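Local structure of N-hydroxyarylamine O-acetyltransferase (Bacillus cereus, 4DMO) at residues A[93-98]-A[158-163]. The protein is an arylamine N-acetyltransferase that probably transfers acetyl groups to N-hydroxyarylamines and related substrates. Residues are numbered along the deposited sequence; the frame is centred on the assembly and turned at random.
With KH2 (3-(1-methylpiperidinium-1-yl)propane-1-sulfonate), chain C.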
loop_
_atom_site.group_PDB
_atom_site.type_symbol
_atom_site.label_atom_id
_atom_site.label_comp_id
_atom_site.label_asym_id
_atom_site.label_seq_id
_atom_site.Cartn_x
_atom_site.Cartn_y
_atom_site.Cartn_z
ATOM N N SER A 93 -1.303 11.363 7.278
ATOM C CA SER A 93 0.017 11.569 6.726
ATOM C C SER A 93 1.054 11.099 7.725
ATOM O O SER A 93 0.874 11.237 8.930
ATOM C CB SER A 93 0.222 13.057 6.403
ATOM O OG SER A 93 1.592 13.389 6.241
ATOM N N GLY A 94 2.159 10.589 7.209
ATOM C CA GLY A 94 3.238 10.129 8.043
ATOM C C GLY A 94 4.537 10.040 7.288
ATOM O O GLY A 94 4.643 10.482 6.148
ATOM N N THR A 95 5.529 9.469 7.963
ATOM C CA THR A 95 6.842 9.320 7.425
ATOM C C THR A 95 7.349 7.932 7.759
ATOM O O THR A 95 7.277 7.502 8.910
ATOM C CB THR A 95 7.807 10.364 8.031
ATOM O OG1 THR A 95 7.317 11.692 7.798
ATOM C CG2 THR A 95 9.207 10.208 7.430
ATOM N N VAL A 96 7.886 7.241 6.757
ATOM C CA VAL A 96 8.440 5.898 6.933
ATOM C C VAL A 96 9.812 5.972 7.609
ATOM O O VAL A 96 10.544 6.964 7.474
ATOM C CB VAL A 96 8.589 5.148 5.576
ATOM C CG1 VAL A 96 9.240 3.745 5.769
ATOM C CG2 VAL A 96 7.243 5.016 4.893
ATOM N N TYR A 97 10.130 4.918 8.356
ATOM C CA TYR A 97 11.418 4.800 9.014
ATOM C C TYR A 97 12.226 3.721 8.338
ATOM O O TYR A 97 11.706 2.680 7.948
ATOM C CB TYR A 97 11.252 4.440 10.477
ATOM C CG TYR A 97 12.534 4.510 11.288
ATOM C CD1 TYR A 97 13.042 5.745 11.689
ATOM C CD2 TYR A 97 13.210 3.347 11.694
ATOM C CE1 TYR A 97 14.181 5.839 12.441
ATOM C CE2 TYR A 97 14.370 3.432 12.462
ATOM C CZ TYR A 97 14.851 4.689 12.828
ATOM O OH TYR A 97 15.993 4.832 13.591
ATOM N N ASN A 98 13.506 3.990 8.185
ATOM C CA ASN A 98 14.377 3.040 7.569
ATOM C C ASN A 98 15.158 2.365 8.658
ATOM O O ASN A 98 16.244 2.802 9.002
ATOM C CB ASN A 98 15.294 3.749 6.595
ATOM C CG ASN A 98 15.923 2.801 5.611
ATOM O OD1 ASN A 98 16.846 2.063 5.949
ATOM N ND2 ASN A 98 15.408 2.792 4.387
ATOM N N THR A 158 6.879 11.104 18.204
ATOM C CA THR A 158 8.191 11.146 17.593
ATOM C C THR A 158 8.172 12.471 16.895
ATOM O O THR A 158 7.173 13.199 16.937
ATOM C CB THR A 158 8.458 10.036 16.508
ATOM O OG1 THR A 158 7.645 10.283 15.361
ATOM C CG2 THR A 158 8.180 8.638 17.033
ATOM N N GLU A 159 9.266 12.766 16.219
ATOM C CA GLU A 159 9.360 13.980 15.443
ATOM C C GLU A 159 8.636 13.828 14.094
ATOM O O GLU A 159 8.677 14.741 13.274
ATOM C CB GLU A 159 10.820 14.327 15.209
ATOM C CG GLU A 159 11.506 13.396 14.224
ATOM C CD GLU A 159 12.992 13.712 14.042
ATOM O OE1 GLU A 159 13.854 13.040 14.676
ATOM O OE2 GLU A 159 13.275 14.636 13.258
ATOM N N LYS A 160 8.009 12.671 13.844
ATOM C CA LYS A 160 7.350 12.439 12.551
ATOM C C LYS A 160 5.882 12.073 12.703
ATOM O O LYS A 160 5.224 11.671 11.744
ATOM C CB LYS A 160 8.066 11.341 11.773
ATOM C CG LYS A 160 9.500 11.670 11.379
ATOM C CD LYS A 160 9.639 13.003 10.585
ATOM C CE LYS A 160 11.092 13.200 10.108
ATOM N NZ LYS A 160 11.261 14.448 9.279
ATOM N N GLY A 161 5.362 12.195 13.915
ATOM C CA GLY A 161 3.983 11.831 14.153
ATOM C C GLY A 161 3.674 11.756 15.635
ATOM O O GLY A 161 4.522 12.061 16.477
ATOM N N ASN A 162 2.441 11.367 15.949
ATOM C CA ASN A 162 2.062 11.096 17.321
ATOM C C ASN A 162 1.579 9.669 17.511
ATOM O O ASN A 162 1.160 9.314 18.610
ATOM C CB ASN A 162 1.011 12.084 17.825
ATOM C CG ASN A 162 -0.037 12.395 16.809
ATOM O OD1 ASN A 162 -0.601 11.502 16.171
ATOM N ND2 ASN A 162 -0.291 13.681 16.623
ATOM N N TYR A 163 1.648 8.860 16.449
ATOM C CA TYR A 163 1.401 7.415 16.546
ATOM C C TYR A 163 2.439 6.681 15.716
ATOM O O TYR A 163 3.177 7.275 14.934
ATOM C CB TYR A 163 0.013 7.039 16.039
ATOM C CG TYR A 163 -1.121 7.341 16.992
ATOM C CD1 TYR A 163 -1.585 6.360 17.857
ATOM C CD2 TYR A 163 -1.737 8.581 17.017
ATOM C CE1 TYR A 163 -2.611 6.604 18.720
ATOM C CE2 TYR A 163 -2.781 8.840 17.876
ATOM C CZ TYR A 163 -3.218 7.835 18.732
ATOM O OH TYR A 163 -4.254 8.038 19.630
HETATM S S KH2 C . 13.565 0.496 15.944
HETATM C C1 KH2 C . 14.011 2.145 15.508
HETATM O O1 KH2 C . 13.733 -0.436 14.855
HETATM N N2 KH2 C . 13.076 5.588 16.814
HETATM O O2 KH2 C . 12.204 0.369 16.415
HETATM C C4 KH2 C . 13.896 3.232 16.516
HETATM O O4 KH2 C . 14.336 -0.036 17.049
HETATM C C7 KH2 C . 13.069 4.378 16.080
HETATM C C11 KH2 C . 12.442 5.403 18.071
HETATM C C12 KH2 C . 12.350 7.932 16.550
HETATM C C13 KH2 C . 14.659 7.414 16.636
HETATM C C14 KH2 C . 13.596 8.203 17.319
HETATM C C15 KH2 C . 14.418 6.000 17.032
HETATM C C16 KH2 C . 12.374 6.548 16.014
HETATM O O HOH W 1 5.433 12.636 9.359
#
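Thr-95 lays its beta carbon against the root of the Lys-160 side chain, with CB of Thr-95 3.9 Å from CB of Lys-160. OG1 of Thr-95 is 3.9 Å from CD of Lys-160. The two side chains meet at a slant. CG of Lys-160 sits anti to the carbonyl carbon (chi1 -64°), and a bend at chi2 (-55°) carries the methylenes past Thr-95 before the amine leads away to a salt bridge with Asp-107 and a cation-pi contact with Trp-104. The tight part is this meeting of Thr-95 CB and OG1 with the Lys-160 methylenes. No direct hydrogen bond crosses between the segments; on the looser side a water bridges them, 2.6 Å from Thr-95 OG1 and donating to Lys-160 O, also at 2.6 Å. The Thr-95 hydroxyl is held as well by Ser-108 N. An ST turn steadies Lys-160, its backbone N bonding to Thr-158 OG1 at 2.9 Å. Farther along the strand, the propyl chain of KH2 lies over one face of the Tyr-97 ring, with CE2 of Tyr-97 3.3 Å from KH2 C1, while Trp-104, also of this pocket, meets that ring edge-to-face. The hairpin loop between strands 149-158 and 163-168 reaches across strand 183-188, where Lys-160 touches Ala-187, to pack on a non-neighbouring strand of the same antiparallel sheet, 88-98, which lies between 103-117 and 183-188.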